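Local coordinates for protein Atg1 tMIT (Kluyveromyces marxianus, PDB 4P1N) that forms the tandem MIT region of a serine/threonine protein kinase that is essential in autophagy, being required for autophagosome formation, and takes part in cytoplasm-to-vacuole transport, at residues Y25-M30 against L106-K111; S18-V23 against S219-E224; P12-L17 against A117-L122; D194-A199 against L214-S219. All blocks are in the same frame, centred on the assembly; numbering follows the deposited sequence.

Contact 1: Y25-M30 against L106-K111; sequences YSFAEM and LLLYLK
Tyr109 reaches from segment 106-111 to Ala28 and Glu29, and it illustrates how one side chain can be apolar along its length and polar at its end. From CB the chain turns with CG beside the backbone N (chi1 -78°), which carries the ring across to the facing, nearly antiparallel helix. There the Ala28 methyl sits over the centre of one ring face in a CH-pi contact, Ala28 CB lying 3.5 Å from the Tyr109 centroid and 11° off its normal. Further out, Tyr109 CE1 approaches Tyr25 CD1 more loosely, at 4.4 Å. At the tip, Tyr109 OH donates a short hydrogen bond of 2.5 Å to Glu29 OE2. That oxygen is met from above the carboxylate plane, which is turned 70° from the ring. Glu29 bends at chi2 and lays its CG on a face of the Tyr25 ring; Tyr25 OH itself bonds to Glu152. Beside this group, Leu108 CB packs 3.6 Å from Ala28 CB, while Leu108 CD1 covers the centre of a Phe27 face, 3.7 Å from the Phe27 centroid. Glu29 OE2 also forms a salt bridge with Lys156 of helix 137-170. One carboxylate oxygen thus takes both a phenol and an ammonium partner, a pairing that would be expected to stabilise its negative charge and that draws three helices together through one atom.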
loop_
_atom_site.group_PDB
_atom_site.type_symbol
_atom_site.label_atom_id
_atom_site.label_comp_id
_atom_site.label_asym_id
_atom_site.label_seq_id
_atom_site.Cartn_x
_atom_site.Cartn_y
_atom_site.Cartn_z
ATOM N N TYR B 25 -2.942 11.319 -2.243
ATOM C CA TYR B 25 -3.597 10.445 -3.170
ATOM C C TYR B 25 -5.107 10.524 -3.004
ATOM O O TYR B 25 -5.839 10.578 -4.020
ATOM C CB TYR B 25 -3.068 9.024 -3.009
ATOM C CG TYR B 25 -3.915 7.928 -3.612
ATOM C CD1 TYR B 25 -3.756 7.562 -4.905
ATOM C CD2 TYR B 25 -4.884 7.224 -2.838
ATOM C CE1 TYR B 25 -4.530 6.594 -5.474
ATOM C CE2 TYR B 25 -5.658 6.214 -3.402
ATOM C CZ TYR B 25 -5.459 5.880 -4.706
ATOM O OH TYR B 25 -6.200 4.883 -5.316
ATOM N N SER B 26 -5.583 10.493 -1.757
ATOM C CA SER B 26 -7.046 10.525 -1.519
ATOM C C SER B 26 -7.638 11.878 -1.988
ATOM O O SER B 26 -8.755 11.934 -2.450
ATOM C CB SER B 26 -7.404 10.311 -0.049
ATOM O OG SER B 26 -6.668 9.239 0.526
ATOM N N PHE B 27 -6.874 12.956 -1.882
ATOM C CA PHE B 27 -7.310 14.272 -2.384
ATOM C C PHE B 27 -7.363 14.204 -3.890
ATOM O O PHE B 27 -8.384 14.525 -4.470
ATOM C CB PHE B 27 -6.380 15.375 -1.828
ATOM C CG PHE B 27 -6.795 16.805 -2.121
ATOM C CD1 PHE B 27 -8.106 17.167 -2.432
ATOM C CD2 PHE B 27 -5.842 17.819 -2.006
ATOM C CE1 PHE B 27 -8.453 18.513 -2.650
ATOM C CE2 PHE B 27 -6.174 19.151 -2.205
ATOM C CZ PHE B 27 -7.494 19.505 -2.518
ATOM N N ALA B 28 -6.306 13.740 -4.544
ATOM C CA ALA B 28 -6.364 13.518 -5.998
ATOM C C ALA B 28 -7.558 12.688 -6.445
ATOM O O ALA B 28 -8.212 13.012 -7.463
ATOM C CB ALA B 28 -5.092 12.872 -6.531
ATOM N N GLU B 29 -7.824 11.613 -5.738
ATOM C CA GLU B 29 -8.960 10.734 -6.068
ATOM C C GLU B 29 -10.322 11.382 -5.900
ATOM O O GLU B 29 -11.248 11.045 -6.633
ATOM C CB GLU B 29 -8.961 9.477 -5.203
ATOM C CG GLU B 29 -7.841 8.532 -5.519
ATOM C CD GLU B 29 -8.183 7.638 -6.692
ATOM O OE1 GLU B 29 -9.166 6.865 -6.536
ATOM O OE2 GLU B 29 -7.483 7.685 -7.761
ATOM N N MET B 30 -10.451 12.258 -4.909
ATOM C CA MET B 30 -11.680 13.014 -4.729
ATOM C C MET B 30 -11.903 13.994 -5.939
ATOM O O MET B 30 -13.013 14.196 -6.371
ATOM C CB MET B 30 -11.646 13.733 -3.385
ATOM C CG MET B 30 -12.843 14.632 -3.108
ATOM S SD MET B 30 -12.651 16.253 -3.897
ATOM C CE MET B 30 -12.020 17.235 -2.534
ATOM N N LEU B 106 -4.595 16.281 -11.795
ATOM C CA LEU B 106 -3.273 15.976 -12.290
ATOM C C LEU B 106 -2.206 16.442 -11.347
ATOM O O LEU B 106 -1.296 15.692 -11.044
ATOM C CB LEU B 106 -3.008 16.685 -13.621
ATOM C CG LEU B 106 -2.136 16.016 -14.672
ATOM C CD1 LEU B 106 -1.695 17.085 -15.679
ATOM C CD2 LEU B 106 -0.950 15.198 -14.182
ATOM N N LEU B 107 -2.271 17.715 -10.970
ATOM C CA LEU B 107 -1.302 18.300 -10.066
ATOM C C LEU B 107 -1.192 17.543 -8.736
ATOM O O LEU B 107 -0.085 17.350 -8.208
ATOM C CB LEU B 107 -1.645 19.794 -9.804
ATOM C CG LEU B 107 -1.554 20.724 -11.027
ATOM C CD1 LEU B 107 -1.828 22.157 -10.599
ATOM C CD2 LEU B 107 -0.207 20.608 -11.708
ATOM N N LEU B 108 -2.334 17.113 -8.207
ATOM C CA LEU B 108 -2.373 16.303 -6.976
ATOM C C LEU B 108 -1.802 14.927 -7.186
ATOM O O LEU B 108 -1.140 14.395 -6.292
ATOM C CB LEU B 108 -3.818 16.211 -6.446
ATOM C CG LEU B 108 -4.358 17.578 -6.011
ATOM C CD1 LEU B 108 -5.835 17.502 -5.708
ATOM C CD2 LEU B 108 -3.569 18.148 -4.824
ATOM N N TYR B 109 -2.011 14.321 -8.353
ATOM C CA TYR B 109 -1.345 13.067 -8.621
ATOM C C TYR B 109 0.165 13.300 -8.736
ATOM O O TYR B 109 0.938 12.441 -8.330
ATOM C CB TYR B 109 -1.874 12.347 -9.884
ATOM C CG TYR B 109 -3.150 11.641 -9.674
ATOM C CD1 TYR B 109 -3.273 10.637 -8.698
ATOM C CD2 TYR B 109 -4.289 12.033 -10.350
ATOM C CE1 TYR B 109 -4.483 10.006 -8.453
ATOM C CE2 TYR B 109 -5.517 11.414 -10.092
ATOM C CZ TYR B 109 -5.608 10.421 -9.135
ATOM O OH TYR B 109 -6.812 9.812 -8.937
ATOM N N LEU B 110 0.602 14.411 -9.316
ATOM C CA LEU B 110 2.047 14.632 -9.459
ATOM C C LEU B 110 2.697 14.869 -8.099
ATOM O O LEU B 110 3.795 14.449 -7.874
ATOM C CB LEU B 110 2.395 15.791 -10.391
ATOM C CG LEU B 110 1.987 15.665 -11.860
ATOM C CD1 LEU B 110 2.341 16.963 -12.578
ATOM C CD2 LEU B 110 2.712 14.550 -12.598
ATOM N N LYS B 111 2.003 15.526 -7.183
ATOM C CA LYS B 111 2.519 15.657 -5.867
ATOM C C LYS B 111 2.561 14.316 -5.146
ATOM O O LYS B 111 3.560 14.003 -4.452
ATOM C CB LYS B 111 1.724 16.698 -5.081
ATOM C CG LYS B 111 2.194 16.914 -3.660
ATOM C CD LYS B 111 3.598 17.485 -3.558
ATOM C CE LYS B 111 3.675 18.949 -4.010
ATOM N NZ LYS B 111 5.088 19.226 -4.339
#

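Contact 2: S18-V23 against S219-E224; sequences SAKAFV and SLWMLE
Ala19 and Trp221 meet where segments 18-23 and 219-224, on helices 10-33 and 209-227, run almost perpendicular, their axes 99° apart, and the interactions here fall into three kinds. The first is aromatic. Ala19 CB lies over one face of the indole in a CH-pi contact, 3.9 Å from the centroid of the Trp221 six-membered ring and 18° off its normal, displaced toward the rim. The second kind is aliphatic packing. Lys20 leads its CG off beside the backbone N and then runs extended past the indole edge, the two side chains crossing at about a right angle, with Lys20 CE near the ring plane, 3.8 Å from Trp221 CE3. Val23 divides its branches: CG2 drifts toward the indole, with Val23 CG2 4.3 Å from Trp221 CD1, and CG1 presses on the neighbouring thioether chain. The separation of Val23 CG1 from Met222 CG, 3.2 Å, is tighter than usual for two carbons. The third is a loose charge attraction: Lys20 NZ stays 4.5 Å from Glu224 OE2, beyond a salt bridge. Leu137 of the second copy of this protein packs on both Ala19 and Val23, bringing that subunit to the same seam. Sharing neither a hydrogen bond nor a salt bridge, these two segments, one from each MIT domain, meet through shape and apolar burial, with the charge pair at the margin.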
loop_
_atom_site.group_PDB
_atom_site.type_symbol
_atom_site.label_atom_id
_atom_site.label_comp_id
_atom_site.label_asym_id
_atom_site.label_seq_id
_atom_site.Cartn_x
_atom_site.Cartn_y
_atom_site.Cartn_z
ATOM N N SER B 18 4.347 7.566 3.827
ATOM C CA SER B 18 3.171 6.852 3.290
ATOM C C SER B 18 1.883 7.491 3.768
ATOM O O SER B 18 0.875 7.517 3.037
ATOM C CB SER B 18 3.188 5.374 3.669
ATOM O OG SER B 18 4.286 4.711 3.069
ATOM N N ALA B 19 1.903 8.031 4.975
ATOM C CA ALA B 19 0.774 8.834 5.442
ATOM C C ALA B 19 0.537 10.078 4.588
ATOM O O ALA B 19 -0.602 10.429 4.195
ATOM C CB ALA B 19 0.988 9.219 6.892
ATOM N N LYS B 20 1.624 10.752 4.297
ATOM C CA LYS B 20 1.597 11.879 3.385
ATOM C C LYS B 20 1.146 11.524 1.964
ATOM O O LYS B 20 0.329 12.259 1.352
ATOM C CB LYS B 20 2.996 12.507 3.324
ATOM C CG LYS B 20 3.387 13.209 4.624
ATOM C CD LYS B 20 4.871 13.573 4.698
ATOM C CE LYS B 20 5.168 14.161 6.066
ATOM N NZ LYS B 20 6.617 14.397 6.196
ATOM N N ALA B 21 1.666 10.420 1.425
ATOM C CA ALA B 21 1.252 9.982 0.084
ATOM C C ALA B 21 -0.221 9.642 0.104
ATOM O O ALA B 21 -1.005 10.079 -0.749
ATOM C CB ALA B 21 2.084 8.784 -0.367
ATOM N N PHE B 22 -0.655 8.980 1.156
ATOM C CA PHE B 22 -2.054 8.566 1.227
ATOM C C PHE B 22 -3.006 9.750 1.205
ATOM O O PHE B 22 -4.012 9.755 0.516
ATOM C CB PHE B 22 -2.301 7.727 2.506
ATOM C CG PHE B 22 -3.732 7.318 2.653
ATOM C CD1 PHE B 22 -4.210 6.198 1.986
ATOM C CD2 PHE B 22 -4.639 8.107 3.374
ATOM C CE1 PHE B 22 -5.540 5.818 2.102
ATOM C CE2 PHE B 22 -5.969 7.723 3.517
ATOM C CZ PHE B 22 -6.443 6.604 2.850
ATOM N N VAL B 23 -2.706 10.753 2.020
ATOM C CA VAL B 23 -3.565 11.918 2.132
ATOM C C VAL B 23 -3.627 12.700 0.806
ATOM O O VAL B 23 -4.659 13.186 0.383
ATOM C CB VAL B 23 -3.070 12.778 3.328
ATOM C CG1 VAL B 23 -3.609 14.154 3.268
ATOM C CG2 VAL B 23 -3.507 12.128 4.641
ATOM N N SER B 219 -4.935 17.396 8.078
ATOM C CA SER B 219 -4.486 18.758 7.761
ATOM C C SER B 219 -3.020 18.945 8.015
ATOM O O SER B 219 -2.352 19.681 7.309
ATOM C CB SER B 219 -5.190 19.801 8.603
ATOM O OG SER B 219 -6.565 19.849 8.342
ATOM N N LEU B 220 -2.517 18.345 9.086
ATOM C CA LEU B 220 -1.141 18.512 9.439
ATOM C C LEU B 220 -0.251 17.774 8.458
ATOM O O LEU B 220 0.746 18.310 8.024
ATOM C CB LEU B 220 -0.872 17.987 10.846
ATOM C CG LEU B 220 -1.381 18.894 11.957
ATOM C CD1 LEU B 220 -1.260 18.126 13.261
ATOM C CD2 LEU B 220 -0.606 20.207 12.027
ATOM N N TRP B 221 -0.608 16.540 8.105
ATOM C CA TRP B 221 0.171 15.845 7.079
ATOM C C TRP B 221 0.256 16.679 5.817
ATOM O O TRP B 221 1.323 16.824 5.249
ATOM C CB TRP B 221 -0.418 14.501 6.727
ATOM C CG TRP B 221 -0.337 13.489 7.785
ATOM C CD1 TRP B 221 -1.393 12.784 8.314
ATOM C CD2 TRP B 221 0.845 12.979 8.419
ATOM N NE1 TRP B 221 -0.936 11.880 9.230
ATOM C CE2 TRP B 221 0.431 11.976 9.314
ATOM C CE3 TRP B 221 2.200 13.239 8.279
ATOM C CZ2 TRP B 221 1.313 11.258 10.076
ATOM C CZ3 TRP B 221 3.103 12.531 9.063
ATOM C CH2 TRP B 221 2.652 11.552 9.956
ATOM N N MET B 222 -0.868 17.261 5.411
ATOM C CA MET B 222 -0.940 18.082 4.182
ATOM C C MET B 222 -0.042 19.274 4.224
ATOM O O MET B 222 0.722 19.496 3.295
ATOM C CB MET B 222 -2.368 18.536 3.902
ATOM C CG MET B 222 -3.259 17.356 3.550
ATOM S SD MET B 222 -4.935 17.855 3.100
ATOM C CE MET B 222 -4.677 18.644 1.544
ATOM N N LEU B 223 -0.106 20.039 5.311
ATOM C CA LEU B 223 0.718 21.227 5.446
ATOM C C LEU B 223 2.194 20.916 5.627
ATOM O O LEU B 223 3.055 21.724 5.233
ATOM C CB LEU B 223 0.221 22.111 6.619
ATOM C CG LEU B 223 -1.156 22.732 6.488
ATOM C CD1 LEU B 223 -1.562 23.432 7.784
ATOM C CD2 LEU B 223 -1.176 23.708 5.332
ATOM N N GLU B 224 2.522 19.792 6.252
ATOM C CA GLU B 224 3.945 19.415 6.369
ATOM C C GLU B 224 4.575 19.179 5.019
ATOM O O GLU B 224 5.737 19.474 4.809
ATOM C CB GLU B 224 4.145 18.190 7.248
ATOM C CG GLU B 224 4.303 18.581 8.700
ATOM C CD GLU B 224 3.867 17.502 9.649
ATOM O OE1 GLU B 224 3.292 17.874 10.689
ATOM O OE2 GLU B 224 4.092 16.304 9.353
#

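Contact 3: P12-L17 against A117-L122; sequences PFVESL and ASSMKL
Phe13 opens the contact by setting its CB against Leu122, with Phe13 CB 3.7 Å from Leu122 CD2, while the ring itself lies obliquely to that methyl. Leu122 reaches this position because its CG stands anti to the backbone N (chi1 -169°), sending the branched end across to the facing helix. One residue on, Val14 contributes both methyls: Val14 CG1 lies 3.9 Å from Ser119 OG, and Val14 CG2 comes to 4.4 Å from Leu122 CD2. A helical turn after Phe13, Leu17 covers the most ground on its side. Leu17 CB rests 3.6 Å from Ser119 OG, a packing contact of carbon on oxygen, and the Leu17 CD1 branch continues over the backbone to lie 3.9 Å from Ser119 CA. Leu17 CD1 also comes within 4.0 Å of Leu122 CD2, so that this one methyl of Leu122 meets Phe13, Val14 and Leu17 in turn. The second branch, Leu17 CD2, only skirts Ser118. Helix 137-170 covers the inner side, where Leu142 touches Val14 and Ile146 touches Ser119; the Phe13 end is more exposed. The local axes, 9.7 Å apart, run almost antiparallel at 170°. Side chains from successive turns meeting along two antiparallel helices, with a third helix laid against both, are characteristic of the three-helix bundle of an MIT domain, here the first of the tandem pair.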
loop_
_atom_site.group_PDB
_atom_site.type_symbol
_atom_site.label_atom_id
_atom_site.label_comp_id
_atom_site.label_asym_id
_atom_site.label_seq_id
_atom_site.Cartn_x
_atom_site.Cartn_y
_atom_site.Cartn_z
ATOM N N PRO B 12 9.674 3.726 10.328
ATOM C CA PRO B 12 8.826 4.857 10.714
ATOM C C PRO B 12 8.967 6.047 9.774
ATOM O O PRO B 12 8.007 6.791 9.617
ATOM C CB PRO B 12 9.294 5.214 12.133
ATOM C CG PRO B 12 10.478 4.355 12.429
ATOM C CD PRO B 12 10.471 3.217 11.464
ATOM N N PHE B 13 10.136 6.235 9.155
ATOM C CA PHE B 13 10.280 7.286 8.153
ATOM C C PHE B 13 9.427 6.984 6.917
ATOM O O PHE B 13 8.792 7.868 6.353
ATOM C CB PHE B 13 11.731 7.477 7.759
ATOM C CG PHE B 13 12.494 8.398 8.684
ATOM C CD1 PHE B 13 12.713 8.052 10.013
ATOM C CD2 PHE B 13 13.007 9.611 8.224
ATOM C CE1 PHE B 13 13.424 8.893 10.868
ATOM C CE2 PHE B 13 13.725 10.451 9.076
ATOM C CZ PHE B 13 13.935 10.090 10.398
ATOM N N VAL B 14 9.398 5.718 6.527
ATOM C CA VAL B 14 8.611 5.276 5.412
ATOM C C VAL B 14 7.122 5.331 5.760
ATOM O O VAL B 14 6.343 5.737 4.939
ATOM C CB VAL B 14 9.026 3.863 4.989
ATOM C CG1 VAL B 14 8.145 3.346 3.865
ATOM C CG2 VAL B 14 10.466 3.888 4.513
ATOM N N GLU B 15 6.733 4.981 6.986
ATOM C CA GLU B 15 5.324 5.097 7.389
ATOM C C GLU B 15 4.821 6.533 7.321
ATOM O O GLU B 15 3.696 6.778 6.917
ATOM C CB GLU B 15 5.091 4.597 8.812
ATOM C CG GLU B 15 4.940 3.104 8.892
ATOM C CD GLU B 15 4.758 2.595 10.314
ATOM O OE1 GLU B 15 5.385 3.146 11.236
ATOM O OE2 GLU B 15 4.000 1.618 10.498
ATOM N N SER B 16 5.661 7.449 7.795
ATOM C CA SER B 16 5.410 8.900 7.759
ATOM C C SER B 16 5.236 9.444 6.308
ATOM O O SER B 16 4.332 10.209 6.020
ATOM C CB SER B 16 6.576 9.609 8.480
ATOM O OG SER B 16 6.473 11.023 8.397
ATOM N N LEU B 17 6.095 9.026 5.392
ATOM C CA LEU B 17 5.926 9.378 3.999
ATOM C C LEU B 17 4.688 8.777 3.418
ATOM O O LEU B 17 4.043 9.420 2.612
ATOM C CB LEU B 17 7.142 8.964 3.140
ATOM C CG LEU B 17 8.355 9.823 3.481
ATOM C CD1 LEU B 17 9.652 9.151 3.027
ATOM C CD2 LEU B 17 8.236 11.228 2.890
ATOM N N ALA B 117 7.887 8.669 -4.718
ATOM C CA ALA B 117 9.275 8.566 -5.221
ATOM C C ALA B 117 10.299 8.772 -4.118
ATOM O O ALA B 117 11.338 8.067 -4.015
ATOM C CB ALA B 117 9.515 9.603 -6.308
ATOM N N SER B 118 10.019 9.757 -3.293
ATOM C CA SER B 118 10.896 10.087 -2.183
ATOM C C SER B 118 11.026 8.897 -1.220
ATOM O O SER B 118 12.091 8.614 -0.697
ATOM C CB SER B 118 10.324 11.297 -1.460
ATOM O OG SER B 118 11.147 11.602 -0.361
ATOM N N SER B 119 9.899 8.236 -0.967
ATOM C CA SER B 119 9.835 6.971 -0.234
ATOM C C SER B 119 10.721 5.860 -0.791
ATOM O O SER B 119 11.476 5.195 -0.056
ATOM C CB SER B 119 8.351 6.479 -0.222
ATOM O OG SER B 119 8.060 6.121 1.088
ATOM N N MET B 120 10.624 5.628 -2.089
ATOM C CA MET B 120 11.410 4.575 -2.715
ATOM C C MET B 120 12.922 4.879 -2.644
ATOM O O MET B 120 13.749 3.991 -2.389
ATOM C CB MET B 120 11.016 4.404 -4.175
ATOM C CG MET B 120 9.581 3.997 -4.399
ATOM S SD MET B 120 9.229 2.442 -3.580
ATOM C CE MET B 120 9.825 1.349 -4.852
ATOM N N LYS B 121 13.263 6.137 -2.891
ATOM C CA LYS B 121 14.652 6.608 -2.828
ATOM C C LYS B 121 15.273 6.407 -1.447
ATOM O O LYS B 121 16.363 5.878 -1.323
ATOM C CB LYS B 121 14.704 8.091 -3.195
ATOM C CG LYS B 121 14.503 8.323 -4.680
ATOM C CD LYS B 121 14.203 9.776 -5.001
ATOM C CE LYS B 121 14.050 10.002 -6.506
ATOM N NZ LYS B 121 13.730 11.428 -6.805
ATOM N N LEU B 122 14.554 6.827 -0.420
ATOM C CA LEU B 122 14.986 6.674 0.955
ATOM C C LEU B 122 15.219 5.210 1.277
ATOM O O LEU B 122 16.241 4.839 1.866
ATOM C CB LEU B 122 13.923 7.243 1.894
ATOM C CG LEU B 122 14.300 7.409 3.368
ATOM C CD1 LEU B 122 15.130 8.669 3.560
ATOM C CD2 LEU B 122 13.073 7.479 4.262
#

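Contact 4: D194-A199 against L214-S219; sequences DISRNA and LAYATS
The Tyr216 ring receives Ala199 on one face and Ser196 at its edge. Ala199 CB stands 4.0 Å from the Tyr216 centroid, 22° off the normal and displaced toward the rim, a CH-pi contact; Ser196 OG lies in the ring plane, 3.6 Å from Tyr216 CD1. The phenol oxygen bonds beyond the segments, to Glu203. The other flat pair lies within helix 184-204 and does not bridge the contact: Arg197 NH1 makes a salt bridge of 2.6 Å with the anti side of Asp194 OD1, but tilted out of both planes. Between the helices, Ser196 OG donates a hydrogen bond of 2.8 Å to Ser219 OG, which in turn bonds to the Ala192 carbonyl, so both buried hydroxyls are satisfied in a short relay. Small residues permit the close approach, with Ala199 CB 3.7 Å from Ala215 CB. Ile195 packs alongside, with Ile195 CG2 3.6 Å from Ala215 CB; the Ile195 and Thr218 side chains cross at about a right angle, Ile195 CD1 nearing Thr218 CG2. Ile263 of helix 250-273 touches both Ser196 and Tyr216. Two consecutive antiparallel helices joined by a short link, with a third helix packed on them, make up the three-helix MIT bundle, in this case the second of the tandem.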
loop_
_atom_site.group_PDB
_atom_site.type_symbol
_atom_site.label_atom_id
_atom_site.label_comp_id
_atom_site.label_asym_id
_atom_site.label_seq_id
_atom_site.Cartn_x
_atom_site.Cartn_y
_atom_site.Cartn_z
ATOM N N ASP B 194 -9.655 23.959 5.285
ATOM C CA ASP B 194 -11.069 23.540 5.289
ATOM C C ASP B 194 -11.307 22.332 6.180
ATOM O O ASP B 194 -12.261 22.295 6.927
ATOM C CB ASP B 194 -11.546 23.137 3.894
ATOM C CG ASP B 194 -11.667 24.286 2.950
ATOM O OD1 ASP B 194 -11.791 25.451 3.373
ATOM O OD2 ASP B 194 -11.647 24.001 1.745
ATOM N N ILE B 195 -10.451 21.326 6.067
ATOM C CA ILE B 195 -10.592 20.121 6.875
ATOM C C ILE B 195 -10.502 20.446 8.370
ATOM O O ILE B 195 -11.308 19.932 9.148
ATOM C CB ILE B 195 -9.547 19.049 6.537
ATOM C CG1 ILE B 195 -9.819 18.473 5.142
ATOM C CG2 ILE B 195 -9.615 17.917 7.568
ATOM C CD1 ILE B 195 -8.641 17.725 4.549
ATOM N N SER B 196 -9.533 21.291 8.768
ATOM C CA SER B 196 -9.407 21.679 10.183
ATOM C C SER B 196 -10.560 22.596 10.657
ATOM O O SER B 196 -10.984 22.513 11.817
ATOM C CB SER B 196 -8.054 22.328 10.474
ATOM O OG SER B 196 -7.062 21.312 10.703
ATOM N N ARG B 197 -11.019 23.482 9.774
ATOM C CA ARG B 197 -12.140 24.334 10.079
ATOM C C ARG B 197 -13.377 23.480 10.320
ATOM O O ARG B 197 -14.045 23.660 11.313
ATOM C CB ARG B 197 -12.393 25.338 8.955
ATOM C CG ARG B 197 -13.527 26.301 9.258
ATOM C CD ARG B 197 -13.881 27.147 8.049
ATOM N NE ARG B 197 -14.637 26.358 7.074
ATOM C CZ ARG B 197 -14.259 26.102 5.822
ATOM N NH1 ARG B 197 -13.129 26.593 5.322
ATOM N NH2 ARG B 197 -15.034 25.351 5.051
ATOM N N ASN B 198 -13.680 22.567 9.396
ATOM C CA ASN B 198 -14.761 21.602 9.599
ATOM C C ASN B 198 -14.584 20.724 10.864
ATOM O O ASN B 198 -15.563 20.385 11.524
ATOM C CB ASN B 198 -14.889 20.657 8.380
ATOM C CG ASN B 198 -15.532 21.308 7.151
ATOM O OD1 ASN B 198 -15.378 20.801 6.047
ATOM N ND2 ASN B 198 -16.246 22.381 7.329
ATOM N N ALA B 199 -13.355 20.297 11.172
ATOM C CA ALA B 199 -13.127 19.485 12.378
ATOM C C ALA B 199 -13.475 20.229 13.676
ATOM O O ALA B 199 -14.019 19.634 14.609
ATOM C CB ALA B 199 -11.696 18.996 12.428
ATOM N N LEU B 214 -8.579 12.555 13.406
ATOM C CA LEU B 214 -8.083 12.180 12.100
ATOM C C LEU B 214 -8.090 13.356 11.144
ATOM O O LEU B 214 -7.157 13.508 10.364
ATOM C CB LEU B 214 -8.919 11.043 11.543
ATOM C CG LEU B 214 -8.219 10.388 10.356
ATOM C CD1 LEU B 214 -7.874 8.943 10.708
ATOM C CD2 LEU B 214 -9.098 10.485 9.127
ATOM N N ALA B 215 -9.122 14.198 11.212
ATOM C CA ALA B 215 -9.151 15.396 10.388
ATOM C C ALA B 215 -7.975 16.330 10.688
ATOM O O ALA B 215 -7.229 16.696 9.783
ATOM C CB ALA B 215 -10.475 16.122 10.515
ATOM N N TYR B 216 -7.761 16.686 11.951
ATOM C CA TYR B 216 -6.610 17.536 12.268
ATOM C C TYR B 216 -5.307 16.886 11.783
ATOM O O TYR B 216 -4.459 17.560 11.233
ATOM C CB TYR B 216 -6.495 17.809 13.751
ATOM C CG TYR B 216 -7.607 18.626 14.358
ATOM C CD1 TYR B 216 -7.962 19.854 13.826
ATOM C CD2 TYR B 216 -8.258 18.193 15.506
ATOM C CE1 TYR B 216 -8.956 20.609 14.384
ATOM C CE2 TYR B 216 -9.257 18.955 16.088
ATOM C CZ TYR B 216 -9.608 20.154 15.514
ATOM O OH TYR B 216 -10.593 20.917 16.076
ATOM N N ALA B 217 -5.141 15.585 12.018
ATOM C CA ALA B 217 -3.900 14.915 11.648
ATOM C C ALA B 217 -3.729 14.994 10.112
ATOM O O ALA B 217 -2.613 15.216 9.580
ATOM C CB ALA B 217 -3.912 13.456 12.137
ATOM N N THR B 218 -4.848 14.837 9.411
ATOM C CA THR B 218 -4.850 14.958 7.948
ATOM C C THR B 218 -4.398 16.331 7.479
ATOM O O THR B 218 -3.522 16.409 6.604
ATOM C CB THR B 218 -6.207 14.613 7.345
ATOM O OG1 THR B 218 -6.557 13.282 7.738
ATOM C CG2 THR B 218 -6.175 14.741 5.811
ATOM N N SER B 219 -4.935 17.396 8.078
ATOM C CA SER B 219 -4.486 18.758 7.761
ATOM C C SER B 219 -3.020 18.945 8.015
ATOM O O SER B 219 -2.352 19.681 7.309
ATOM C CB SER B 219 -5.190 19.801 8.603
ATOM O OG SER B 219 -6.565 19.849 8.342
#

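Helix 10-33 is the thread that joins the first three contacts. Its segments 12-17, 18-23 and 25-30 follow one another along the chain, and each finds a distant partner. Contact 1 closes first, at 106-111, across a long and largely unmodelled loop; contact 3 closes outside it at 117-122, and the two together pair helices 10-33 and 95-129 of the first MIT domain. Contact 2 departs between them but returns only at 219-224, so it crosses contact 3 and encloses both contact 1 and contact 4. Contact 4, a short helical hairpin, belongs to the second MIT domain. Contact 2 touches the other three and ties the two domains together.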